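Local coordinates for enoyl-[acyl-carrier-protein] reductase [FMN] (Thermotoga maritima, PDB 5GVJ) that probably reduces enoyl-acyl-carrier-protein intermediates of fatty acid synthesis with NADH, as an FMN-dependent enoyl reductase of the FabK type, at residues T151-V156 and F183-E188; G172-R177 and G278-L283; G178-F183 and K299-T304; M192-V197 and G282-I287. The protein carries 1 engineered substitution. One frame throughout, in Å; residues are numbered along the deposited sequence.

Contact 1: T151-V156 and F183-E188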
loop_
_atom_site.group_PDB
_atom_site.type_symbol
_atom_site.label_atom_id
_atom_site.label_comp_id
_atom_site.label_asym_id
_atom_site.label_seq_id
_atom_site.Cartn_x
_atom_site.Cartn_y
_atom_site.Cartn_z
ATOM N N THR A 151 -0.777 -4.730 3.510
ATOM C CA THR A 151 -1.106 -3.815 2.424
ATOM C C THR A 151 -0.375 -4.209 1.148
ATOM O O THR A 151 0.610 -4.948 1.167
ATOM C CB THR A 151 -0.728 -2.374 2.762
ATOM O OG1 THR A 151 0.700 -2.276 2.786
ATOM C CG2 THR A 151 -1.302 -1.960 4.119
ATOM N N THR A 152 -0.858 -3.667 0.028
ATOM C CA THR A 152 -0.276 -3.991 -1.274
ATOM C C THR A 152 1.191 -3.603 -1.340
ATOM O O THR A 152 2.023 -4.367 -1.849
ATOM C CB THR A 152 -1.060 -3.282 -2.379
ATOM O OG1 THR A 152 -2.403 -3.757 -2.369
ATOM C CG2 THR A 152 -0.454 -3.554 -3.759
ATOM N N PHE A 153 1.521 -2.411 -0.836
ATOM C CA PHE A 153 2.872 -1.888 -0.970
ATOM C C PHE A 153 3.889 -2.849 -0.388
ATOM O O PHE A 153 4.961 -3.063 -0.968
ATOM C CB PHE A 153 2.971 -0.533 -0.270
ATOM C CG PHE A 153 4.004 0.354 -0.851
ATOM C CD1 PHE A 153 3.679 1.220 -1.880
ATOM C CD2 PHE A 153 5.307 0.300 -0.399
ATOM C CE1 PHE A 153 4.642 2.026 -2.441
ATOM C CE2 PHE A 153 6.271 1.110 -0.946
ATOM C CZ PHE A 153 5.935 1.976 -1.973
ATOM N N VAL A 154 3.563 -3.436 0.760
ATOM C CA VAL A 154 4.455 -4.379 1.423
ATOM C C VAL A 154 4.320 -5.773 0.814
ATOM O O VAL A 154 5.315 -6.458 0.539
ATOM C CB VAL A 154 4.148 -4.394 2.932
ATOM C CG1 VAL A 154 4.882 -5.545 3.616
ATOM C CG2 VAL A 154 4.517 -3.039 3.580
ATOM N N LEU A 155 3.083 -6.219 0.616
ATOM C CA LEU A 155 2.837 -7.615 0.262
ATOM C C LEU A 155 3.425 -7.970 -1.098
ATOM O O LEU A 155 4.076 -9.008 -1.252
ATOM C CB LEU A 155 1.338 -7.887 0.276
ATOM C CG LEU A 155 0.945 -9.325 -0.046
ATOM C CD1 LEU A 155 1.319 -10.249 1.106
ATOM C CD2 LEU A 155 -0.559 -9.363 -0.324
ATOM N N VAL A 156 3.178 -7.139 -2.111
ATOM C CA VAL A 156 3.697 -7.443 -3.440
ATOM C C VAL A 156 5.217 -7.542 -3.413
ATOM O O VAL A 156 5.805 -8.411 -4.063
ATOM C CB VAL A 156 3.220 -6.393 -4.460
ATOM C CG1 VAL A 156 3.883 -6.620 -5.819
ATOM C CG2 VAL A 156 1.713 -6.442 -4.588
ATOM N N PHE A 183 4.490 -2.903 -10.695
ATOM C CA PHE A 183 5.598 -3.531 -11.407
ATOM C C PHE A 183 6.929 -3.232 -10.725
ATOM O O PHE A 183 7.817 -4.096 -10.656
ATOM C CB PHE A 183 5.597 -3.049 -12.861
ATOM C CG PHE A 183 4.615 -3.783 -13.747
ATOM C CD1 PHE A 183 3.380 -4.184 -13.260
ATOM C CD2 PHE A 183 4.936 -4.070 -15.062
ATOM C CE1 PHE A 183 2.480 -4.868 -14.070
ATOM C CE2 PHE A 183 4.036 -4.744 -15.881
ATOM C CZ PHE A 183 2.812 -5.139 -15.379
ATOM N N ALA A 184 7.077 -2.017 -10.189
ATOM C CA ALA A 184 8.284 -1.679 -9.443
ATOM C C ALA A 184 8.450 -2.570 -8.217
ATOM O O ALA A 184 9.570 -2.965 -7.877
ATOM C CB ALA A 184 8.254 -0.208 -9.024
ATOM N N LEU A 185 7.351 -2.878 -7.522
ATOM C CA LEU A 185 7.439 -3.757 -6.362
ATOM C C LEU A 185 7.724 -5.206 -6.747
ATOM O O LEU A 185 8.019 -6.015 -5.859
ATOM C CB LEU A 185 6.147 -3.685 -5.547
ATOM C CG LEU A 185 5.781 -2.322 -4.956
ATOM C CD1 LEU A 185 4.372 -2.317 -4.372
ATOM C CD2 LEU A 185 6.810 -1.922 -3.903
ATOM N N GLY A 186 7.637 -5.553 -8.029
ATOM C CA GLY A 186 7.915 -6.901 -8.500
ATOM C C GLY A 186 6.765 -7.599 -9.212
ATOM O O GLY A 186 6.954 -8.729 -9.688
ATOM N N ALA A 187 5.572 -7.007 -9.285
ATOM C CA ALA A 187 4.476 -7.650 -9.997
ATOM C C ALA A 187 4.711 -7.605 -11.502
ATOM O O ALA A 187 5.423 -6.744 -12.017
ATOM C CB ALA A 187 3.144 -6.976 -9.665
ATOM N N GLU A 188 4.081 -8.547 -12.216
ATOM C CA GLU A 188 4.094 -8.552 -13.674
ATOM C C GLU A 188 2.692 -8.472 -14.269
ATOM O O GLU A 188 2.535 -8.626 -15.484
ATOM C CB GLU A 188 4.854 -9.784 -14.174
ATOM C CG GLU A 188 6.271 -9.751 -13.611
ATOM C CD GLU A 188 7.094 -10.970 -13.947
ATOM O OE1 GLU A 188 7.574 -11.046 -15.089
ATOM O OE2 GLU A 188 7.272 -11.831 -13.065
#
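The side chains of V156 and L185 cross at about a right angle where helix 152-162 passes the end of helix 176-185, a clear example of helix neighbours joined by apolar groups. V156 CG1 lies 3.7 Å from L185 CB, because a chi1 of 174° sets that branch anti to the backbone N and extends it across the interface. The same methyl rests 3.9 Å from A187 CB, filling the corner beyond the helix end. The isopropyl end of L185 reaches farther along, with CD2 over one face of the F153 ring near its rim, 4.3 Å from CE2.

A second kind of contact sets carbon against backbone: L185 CD1 sits 3.5 Å from F153 O, and T152 O lies near the same methyl.

The chain turn is the third element. G186, with positive phi, closes helix 176-185 in a Schellman motif, its N bonded to F183 O at 3.0 Å. Outside the pair, S160 OG bonds to both V156 O and L185 O, and R177 of the second subunit also reaches L185 O. Such packing between successive outer helices, either side of strand 167-170 in sequence, is characteristic of a TIM barrel.

Contact 2: G172-R177 and G278-L283. With NA (sodium ion), chain C.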
loop_
_atom_site.group_PDB
_atom_site.type_symbol
_atom_site.label_atom_id
_atom_site.label_comp_id
_atom_site.label_asym_id
_atom_site.label_seq_id
_atom_site.Cartn_x
_atom_site.Cartn_y
_atom_site.Cartn_z
ATOM N N GLY A 172 -5.932 -1.541 -4.418
ATOM C CA GLY A 172 -5.452 -0.179 -4.527
ATOM C C GLY A 172 -5.046 0.260 -5.915
ATOM O O GLY A 172 -4.522 1.365 -6.071
ATOM N N ILE A 173 -5.274 -0.557 -6.939
ATOM C CA ILE A 173 -4.780 -0.267 -8.274
ATOM C C ILE A 173 -5.960 0.134 -9.140
ATOM O O ILE A 173 -6.870 -0.669 -9.366
ATOM C CB ILE A 173 -4.035 -1.467 -8.871
ATOM C CG1 ILE A 173 -2.933 -1.916 -7.906
ATOM C CG2 ILE A 173 -3.436 -1.074 -10.210
ATOM C CD1 ILE A 173 -2.489 -3.329 -8.113
ATOM N N ALA A 174 -5.942 1.365 -9.640
ATOM C CA ALA A 174 -7.019 1.798 -10.520
ATOM C C ALA A 174 -6.533 2.636 -11.694
ATOM O O ALA A 174 -7.371 3.194 -12.416
ATOM C CB ALA A 174 -8.075 2.585 -9.733
ATOM N N ASP A 175 -5.224 2.747 -11.920
ATOM C CA ASP A 175 -4.722 3.610 -12.984
ATOM C C ASP A 175 -3.315 3.167 -13.384
ATOM O O ASP A 175 -2.735 2.246 -12.796
ATOM C CB ASP A 175 -4.758 5.086 -12.567
ATOM C CG ASP A 175 -4.025 5.346 -11.265
ATOM O OD1 ASP A 175 -3.069 4.597 -10.953
ATOM O OD2 ASP A 175 -4.409 6.301 -10.560
ATOM N N GLY A 176 -2.767 3.854 -14.394
ATOM C CA GLY A 176 -1.472 3.471 -14.934
ATOM C C GLY A 176 -0.329 3.717 -13.970
ATOM O O GLY A 176 0.653 2.963 -13.963
ATOM N N ARG A 177 -0.425 4.774 -13.160
ATOM C CA ARG A 177 0.535 4.977 -12.071
ATOM C C ARG A 177 0.617 3.752 -11.179
ATOM O O ARG A 177 1.709 3.283 -10.838
ATOM C CB ARG A 177 0.121 6.179 -11.224
ATOM C CG ARG A 177 0.704 7.472 -11.657
ATOM C CD ARG A 177 0.471 8.497 -10.582
ATOM N NE ARG A 177 0.370 9.834 -11.148
ATOM C CZ ARG A 177 0.419 10.947 -10.428
ATOM N NH1 ARG A 177 0.566 10.883 -9.109
ATOM N NH2 ARG A 177 0.322 12.122 -11.032
ATOM N N GLY A 278 -12.960 -1.231 -2.675
ATOM C CA GLY A 278 -11.673 -0.962 -2.074
ATOM C C GLY A 278 -11.379 0.520 -1.981
ATOM O O GLY A 278 -12.137 1.368 -2.450
ATOM N N GLN A 279 -10.238 0.825 -1.355
ATOM C CA GLN A 279 -9.841 2.214 -1.194
ATOM C C GLN A 279 -9.577 2.879 -2.532
ATOM O O GLN A 279 -9.642 4.109 -2.624
ATOM C CB GLN A 279 -8.594 2.309 -0.286
ATOM C CG GLN A 279 -8.873 1.901 1.160
ATOM C CD GLN A 279 -7.669 2.096 2.071
ATOM O OE1 GLN A 279 -6.591 2.470 1.615
ATOM N NE2 GLN A 279 -7.853 1.844 3.368
ATOM N N SER A 280 -9.314 2.095 -3.582
ATOM C CA SER A 280 -9.117 2.716 -4.887
ATOM C C SER A 280 -10.373 3.402 -5.413
ATOM O O SER A 280 -10.283 4.099 -6.426
ATOM C CB SER A 280 -8.638 1.690 -5.920
ATOM O OG SER A 280 -9.678 0.801 -6.251
ATOM N N ALA A 281 -11.531 3.243 -4.762
ATOM C CA ALA A 281 -12.693 4.029 -5.186
ATOM C C ALA A 281 -12.405 5.524 -5.111
ATOM O O ALA A 281 -12.901 6.294 -5.938
ATOM C CB ALA A 281 -13.926 3.675 -4.348
ATOM N N GLY A 282 -11.561 5.952 -4.169
ATOM C CA GLY A 282 -11.215 7.362 -4.091
ATOM C C GLY A 282 -10.395 7.871 -5.257
ATOM O O GLY A 282 -10.243 9.087 -5.408
ATOM N N LEU A 283 -9.864 6.971 -6.078
ATOM C CA LEU A 283 -9.139 7.330 -7.283
ATOM C C LEU A 283 -10.033 7.320 -8.514
ATOM O O LEU A 283 -9.568 7.636 -9.614
ATOM C CB LEU A 283 -7.977 6.360 -7.497
ATOM C CG LEU A 283 -6.970 6.258 -6.362
ATOM C CD1 LEU A 283 -6.024 5.082 -6.612
ATOM C CD2 LEU A 283 -6.225 7.581 -6.253
HETATM NA NA NA C . -14.584 7.905 -6.205
HETATM O O HOH W 1 -8.995 -1.263 -4.189
HETATM O O HOH W 2 -9.492 -0.939 -8.883
HETATM O O HOH W 3 -6.454 7.908 -10.949
HETATM O O HOH W 4 -13.252 10.014 -6.070
#
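S280 and G172 come together with little more than a methylene between two backbones, illustrating how small residues let two backbones approach at a cofactor site, with water completing the polar links in this FMN-free chain. Among the apolar contacts, S280 CB lies 3.9 Å from G172 C and also touches A174 CB, 4.0 Å away. L283 extends the patch: its CB approaches the A174 methyl, while its CD1 rests 4.0 Å from G172 O. G172 has a positive phi, a conformation that favours glycine.

Water supplies the polar links. S280 OG stands between its own backbone N and carbonyl carbon (chi1 71°), where two waters join it to the facing segment 172-177. One accepts from G172 N at 3.1 Å; the other donates to I173 O at 2.7 Å. A third water donates to D175 OD2 at 2.6 Å and, weakly, to L283 O. The same carboxylate oxygen also has partners in the second subunit, a hydrogen bond from N157 and a salt bridge with R161.

Metal binding forms the last group. A281 O coordinates the sodium ion at 2.3 Å, its residue turned away from G172-R177. G172 and S280 both belong to the FMN site.

In the fold, G172-D175 leads from strand 167-170 into helix 176-185, with D175 as N-cap and its OD1 bonded to G178 N. The 3-10 turn 279-283 packs against it, with helix 193-197 alongside, where T194 touches S280, and then runs on through a loop to helix 290-309.

Contact 3: G178-F183 and K299-T304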
loop_
_atom_site.group_PDB
_atom_site.type_symbol
_atom_site.label_atom_id
_atom_site.label_comp_id
_atom_site.label_asym_id
_atom_site.label_seq_id
_atom_site.Cartn_x
_atom_site.Cartn_y
_atom_site.Cartn_z
ATOM N N GLY A 178 -0.538 3.239 -10.762
ATOM C CA GLY A 178 -0.549 2.072 -9.903
ATOM C C GLY A 178 0.029 0.846 -10.584
ATOM O O GLY A 178 0.687 0.021 -9.944
ATOM N N MET A 179 -0.205 0.712 -11.892
ATOM C CA MET A 179 0.387 -0.397 -12.626
ATOM C C MET A 179 1.905 -0.310 -12.584
ATOM O O MET A 179 2.587 -1.312 -12.344
ATOM C CB MET A 179 -0.114 -0.418 -14.071
ATOM C CG MET A 179 0.461 -1.558 -14.884
ATOM S SD MET A 179 -0.299 -1.734 -16.532
ATOM C CE MET A 179 1.119 -2.247 -17.483
ATOM N N ALA A 180 2.450 0.891 -12.796
ATOM C CA ALA A 180 3.901 1.047 -12.761
ATOM C C ALA A 180 4.439 0.805 -11.357
ATOM O O ALA A 180 5.449 0.113 -11.185
ATOM C CB ALA A 180 4.301 2.436 -13.265
ATOM N N ALA A 181 3.759 1.345 -10.343
ATOM C CA ALA A 181 4.151 1.102 -8.960
ATOM C C ALA A 181 4.144 -0.382 -8.623
ATOM O O ALA A 181 5.073 -0.880 -7.984
ATOM C CB ALA A 181 3.215 1.855 -8.023
ATOM N N ALA A 182 3.093 -1.107 -9.036
ATOM C CA ALA A 182 3.038 -2.543 -8.776
ATOM C C ALA A 182 4.195 -3.265 -9.449
ATOM O O ALA A 182 4.824 -4.147 -8.851
ATOM C CB ALA A 182 1.703 -3.120 -9.254
ATOM N N PHE A 183 4.490 -2.903 -10.695
ATOM C CA PHE A 183 5.598 -3.531 -11.407
ATOM C C PHE A 183 6.929 -3.232 -10.725
ATOM O O PHE A 183 7.817 -4.096 -10.656
ATOM C CB PHE A 183 5.597 -3.049 -12.861
ATOM C CG PHE A 183 4.615 -3.783 -13.747
ATOM C CD1 PHE A 183 3.380 -4.184 -13.260
ATOM C CD2 PHE A 183 4.936 -4.070 -15.062
ATOM C CE1 PHE A 183 2.480 -4.868 -14.070
ATOM C CE2 PHE A 183 4.036 -4.744 -15.881
ATOM C CZ PHE A 183 2.812 -5.139 -15.379
ATOM N N LYS A 299 -1.440 4.073 -21.361
ATOM C CA LYS A 299 -0.819 5.354 -21.671
ATOM C C LYS A 299 -0.122 5.922 -20.446
ATOM O O LYS A 299 1.028 6.361 -20.516
ATOM C CB LYS A 299 -1.879 6.333 -22.190
ATOM C CG LYS A 299 -1.339 7.695 -22.581
ATOM C CD LYS A 299 -2.418 8.508 -23.307
ATOM C CE LYS A 299 -1.933 9.899 -23.701
ATOM N NZ LYS A 299 -1.640 10.736 -22.498
ATOM N N GLU A 300 -0.809 5.910 -19.306
ATOM C CA GLU A 300 -0.238 6.468 -18.093
ATOM C C GLU A 300 0.900 5.605 -17.566
ATOM O O GLU A 300 1.872 6.139 -17.019
ATOM C CB GLU A 300 -1.336 6.626 -17.040
ATOM C CG GLU A 300 -0.855 7.255 -15.735
ATOM C CD GLU A 300 -2.004 7.581 -14.792
ATOM O OE1 GLU A 300 -2.636 8.643 -14.966
ATOM O OE2 GLU A 300 -2.281 6.770 -13.882
ATOM N N PHE A 301 0.806 4.280 -17.726
ATOM C CA PHE A 301 1.912 3.406 -17.342
ATOM C C PHE A 301 3.186 3.814 -18.072
ATOM O O PHE A 301 4.241 4.003 -17.453
ATOM C CB PHE A 301 1.554 1.947 -17.642
ATOM C CG PHE A 301 2.722 1.001 -17.527
ATOM C CD1 PHE A 301 3.050 0.428 -16.309
ATOM C CD2 PHE A 301 3.498 0.694 -18.637
ATOM C CE1 PHE A 301 4.128 -0.449 -16.202
ATOM C CE2 PHE A 301 4.568 -0.167 -18.535
ATOM C CZ PHE A 301 4.890 -0.732 -17.315
ATOM N N LYS A 302 3.085 4.011 -19.389
ATOM C CA LYS A 302 4.245 4.385 -20.194
ATOM C C LYS A 302 4.759 5.770 -19.827
ATOM O O LYS A 302 5.974 5.975 -19.730
ATOM C CB LYS A 302 3.889 4.311 -21.681
ATOM C CG LYS A 302 3.550 2.891 -22.144
ATOM C CD LYS A 302 2.678 2.872 -23.407
ATOM C CE LYS A 302 2.177 1.470 -23.708
ATOM N NZ LYS A 302 1.409 1.397 -25.000
ATOM N N GLU A 303 3.854 6.736 -19.616
ATOM C CA GLU A 303 4.285 8.064 -19.178
ATOM C C GLU A 303 4.964 8.008 -17.818
ATOM O O GLU A 303 5.905 8.766 -17.553
ATOM C CB GLU A 303 3.092 9.026 -19.118
ATOM C CG GLU A 303 2.393 9.197 -20.457
ATOM C CD GLU A 303 1.134 10.040 -20.375
ATOM O OE1 GLU A 303 0.755 10.617 -21.414
ATOM O OE2 GLU A 303 0.520 10.115 -19.288
ATOM N N THR A 304 4.468 7.151 -16.923
ATOM C CA THR A 304 5.085 7.020 -15.609
ATOM C C THR A 304 6.496 6.454 -15.721
ATOM O O THR A 304 7.424 6.951 -15.066
ATOM C CB THR A 304 4.212 6.150 -14.702
ATOM O OG1 THR A 304 2.920 6.750 -14.591
ATOM C CG2 THR A 304 4.825 6.038 -13.291
#
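F301 carries the terminal methyl of M179 over one face of its ring, joining helix 176-185 of the TIM barrel to the C-terminal helix 290-309. M179 CE lies 3.6 Å from the centroid of the F301 ring and only 15° off the ring normal, so the methyl makes a CH-pi contact; the sulfur, beside the ring and oblique to it, makes the pair Met-aromatic as well. With its CG anti to the backbone N, M179 runs beside the CD1 rim, and the bend at chi3 (144°) turns its methyl over the face.

The rim of F301 is used as well. Its edge points to the face of F183 in a T-shaped pair, with the ring centroids of F183 and F301 5.4 Å apart, and F301 CD1 sits 3.6 Å from A180 N. A180 CB touches T304 CG2 at 3.6 Å. The axes of the two short helical segments close to 8.7 Å, crossing at -56°, and the small A180 is consistent with this close approach.

An alanine in place of F301 would remove the ring, and would probably leave a gap against A180, the M179 methyl free to turn and the F183 face without its partner edge.

Beyond the pair, F183 also meets Y311 of the second subunit edge-to-face, and F301 packs on I312 there, so the cluster reaches the dimer interface. On the outer side of helix 290-309, K299 NZ forms a salt bridge with E303 OE1. T304 keeps its methyl toward A180 while T304 OG1 bonds at 2.7 Å to E300 O, which receives T304 N from the opposite face of its carbonyl plane.

Contact 4: M192-V197 and G282-I287. With NA (sodium ion), chain C.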
loop_
_atom_site.group_PDB
_atom_site.type_symbol
_atom_site.label_atom_id
_atom_site.label_comp_id
_atom_site.label_asym_id
_atom_site.label_seq_id
_atom_site.Cartn_x
_atom_site.Cartn_y
_atom_site.Cartn_z
ATOM N N MET A 192 -7.682 -5.188 -10.998
ATOM C CA MET A 192 -8.300 -3.909 -10.620
ATOM C C MET A 192 -9.801 -4.103 -10.463
ATOM O O MET A 192 -10.570 -3.676 -11.331
ATOM C CB MET A 192 -8.005 -2.822 -11.661
ATOM C CG MET A 192 -6.551 -2.592 -12.007
ATOM S SD MET A 192 -6.479 -1.092 -13.016
ATOM C CE MET A 192 -4.781 -1.102 -13.559
ATOM N N GLY A 193 -10.218 -4.706 -9.355
ATOM C CA GLY A 193 -11.626 -5.032 -9.200
ATOM C C GLY A 193 -12.552 -3.829 -9.238
ATOM O O GLY A 193 -13.473 -3.770 -10.064
ATOM N N THR A 194 -12.299 -2.849 -8.366
ATOM C CA THR A 194 -13.212 -1.713 -8.267
ATOM C C THR A 194 -13.219 -0.896 -9.557
ATOM O O THR A 194 -14.286 -0.461 -10.012
ATOM C CB THR A 194 -12.850 -0.849 -7.050
ATOM O OG1 THR A 194 -13.039 -1.619 -5.851
ATOM C CG2 THR A 194 -13.731 0.394 -6.978
ATOM N N ARG A 195 -12.055 -0.735 -10.198
ATOM C CA ARG A 195 -11.991 0.042 -11.434
ATOM C C ARG A 195 -12.889 -0.548 -12.523
ATOM O O ARG A 195 -13.552 0.194 -13.262
ATOM C CB ARG A 195 -10.541 0.134 -11.919
ATOM C CG ARG A 195 -10.359 0.824 -13.276
ATOM C CD ARG A 195 -10.680 2.330 -13.220
ATOM N NE ARG A 195 -12.076 2.632 -13.548
ATOM C CZ ARG A 195 -12.559 3.863 -13.738
ATOM N NH1 ARG A 195 -11.768 4.937 -13.602
ATOM N NH2 ARG A 195 -13.847 4.023 -14.048
ATOM N N PHE A 196 -12.929 -1.878 -12.650
ATOM C CA PHE A 196 -13.769 -2.442 -13.706
ATOM C C PHE A 196 -15.232 -2.601 -13.295
ATOM O O PHE A 196 -16.101 -2.642 -14.175
ATOM C CB PHE A 196 -13.196 -3.780 -14.190
ATOM C CG PHE A 196 -11.993 -3.621 -15.086
ATOM C CD1 PHE A 196 -12.131 -3.106 -16.366
ATOM C CD2 PHE A 196 -10.717 -3.948 -14.633
ATOM C CE1 PHE A 196 -11.028 -2.944 -17.200
ATOM C CE2 PHE A 196 -9.594 -3.777 -15.453
ATOM C CZ PHE A 196 -9.747 -3.278 -16.733
ATOM N N VAL A 197 -15.533 -2.723 -11.999
ATOM C CA VAL A 197 -16.924 -2.597 -11.557
ATOM C C VAL A 197 -17.471 -1.230 -11.941
ATOM O O VAL A 197 -18.645 -1.091 -12.323
ATOM C CB VAL A 197 -17.040 -2.833 -10.041
ATOM C CG1 VAL A 197 -18.405 -2.372 -9.536
ATOM C CG2 VAL A 197 -16.805 -4.302 -9.706
ATOM N N GLY A 282 -11.561 5.952 -4.169
ATOM C CA GLY A 282 -11.215 7.362 -4.091
ATOM C C GLY A 282 -10.395 7.871 -5.257
ATOM O O GLY A 282 -10.243 9.087 -5.408
ATOM N N LEU A 283 -9.864 6.971 -6.078
ATOM C CA LEU A 283 -9.139 7.330 -7.283
ATOM C C LEU A 283 -10.033 7.320 -8.514
ATOM O O LEU A 283 -9.568 7.636 -9.614
ATOM C CB LEU A 283 -7.977 6.360 -7.497
ATOM C CG LEU A 283 -6.970 6.258 -6.362
ATOM C CD1 LEU A 283 -6.024 5.082 -6.612
ATOM C CD2 LEU A 283 -6.225 7.581 -6.253
ATOM N N ILE A 284 -11.294 6.941 -8.358
ATOM C CA ILE A 284 -12.212 6.760 -9.475
ATOM C C ILE A 284 -13.233 7.890 -9.428
ATOM O O ILE A 284 -13.990 8.022 -8.456
ATOM C CB ILE A 284 -12.881 5.384 -9.421
ATOM C CG1 ILE A 284 -11.830 4.290 -9.672
ATOM C CG2 ILE A 284 -14.026 5.291 -10.434
ATOM C CD1 ILE A 284 -12.266 2.922 -9.200
ATOM N N ASP A 285 -13.236 8.720 -10.463
ATOM C CA ASP A 285 -14.112 9.878 -10.503
ATOM C C ASP A 285 -15.126 9.831 -11.626
ATOM O O ASP A 285 -15.898 10.787 -11.783
ATOM C CB ASP A 285 -13.289 11.158 -10.622
ATOM C CG ASP A 285 -12.382 11.340 -9.445
ATOM O OD1 ASP A 285 -12.892 11.320 -8.302
ATOM O OD2 ASP A 285 -11.162 11.440 -9.662
ATOM N N GLU A 286 -15.156 8.760 -12.409
ATOM C CA GLU A 286 -16.184 8.653 -13.435
ATOM C C GLU A 286 -16.239 7.220 -13.935
ATOM O O GLU A 286 -15.270 6.460 -13.827
ATOM C CB GLU A 286 -15.944 9.624 -14.594
ATOM C CG GLU A 286 -14.621 9.468 -15.287
ATOM C CD GLU A 286 -14.501 10.371 -16.502
ATOM O OE1 GLU A 286 -15.412 10.345 -17.354
ATOM O OE2 GLU A 286 -13.505 11.115 -16.600
ATOM N N ILE A 287 -17.402 6.861 -14.460
ATOM C CA ILE A 287 -17.616 5.545 -15.049
ATOM C C ILE A 287 -17.115 5.583 -16.487
ATOM O O ILE A 287 -17.553 6.418 -17.287
ATOM C CB ILE A 287 -19.096 5.149 -14.981
ATOM C CG1 ILE A 287 -19.608 5.228 -13.540
ATOM C CG2 ILE A 287 -19.312 3.766 -15.567
ATOM C CD1 ILE A 287 -18.819 4.387 -12.543
HETATM NA NA NA C . -14.584 7.905 -6.205
HETATM O O HOH W 5 -11.888 8.074 -13.226
HETATM O O HOH W 4 -13.252 10.014 -6.070
#
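R195 NH2 donates to E286 O at 2.8 Å, with an N-H...O angle of 157°, the carbonyl oxygen lying close to the guanidinium plane and the nitrogen in the carbonyl plane. Beside it, R195 NH1 gives a hydrogen to a water in that same guanidinium plane, which also accepts from D285 N at 3.1 Å. I284 lies over one face of the guanidinium, its CG2 3.8 Å from R195 NH2. The other branch of I284 runs back to the helix, where CD1 touches T194 CG2 at 3.7 Å and reaches R195 CA.

Bends at chi2 (68°) and chi3 (-92°) fold the R195 chain so that its flat head lies alongside this loop. A198 O takes a second hydrogen bond from NH2, fixing the head further. A leucine in place of R195 would have no N-H groups, and would probably leave E286 O and A198 O without their arginine donor and cut the water's link to the helix.

Farther out, I284 O binds the sodium ion at 2.3 Å, joined by the carbonyls of I212, V213, A215 and A281. Water 4, the sixth ligand, donates to D285 OD1 at 2.6 Å. T194, an FMN-site residue, has its OG1 bonded by G278 N.

Here the arginine's charge is met across the contact by a carbonyl and a water rather than a carboxylate, and the same loop turns another carbonyl to the sodium; both cations are thus likely to fix the path of the backbone.

Overall arrangement
Helix 176-185 ties contacts 1, 2 and 3 together: contact 2 uses the loop leading into it, contact 3 its middle and contact 1 its C-terminal end. Contacts 1 and 3 share F183 and lie 12 Å apart between centres, linked by a probable hydrogen bond from A187 N to A182 O. Contact 3 meets contact 2 through E300 OE2, which lies 2.8 Å from R177 N. Contacts 2 and 4, with centres about 7 Å apart, share G282, L283 and the sodium ion, and A174 O packs 3.5 Å from R195 CD. These two hold G172, S280, G193 and T194 of the FMN site, whereas contact 3 is packing farther off, the M179 side chain about 11 Å from G172. All four contacts touch the second subunit.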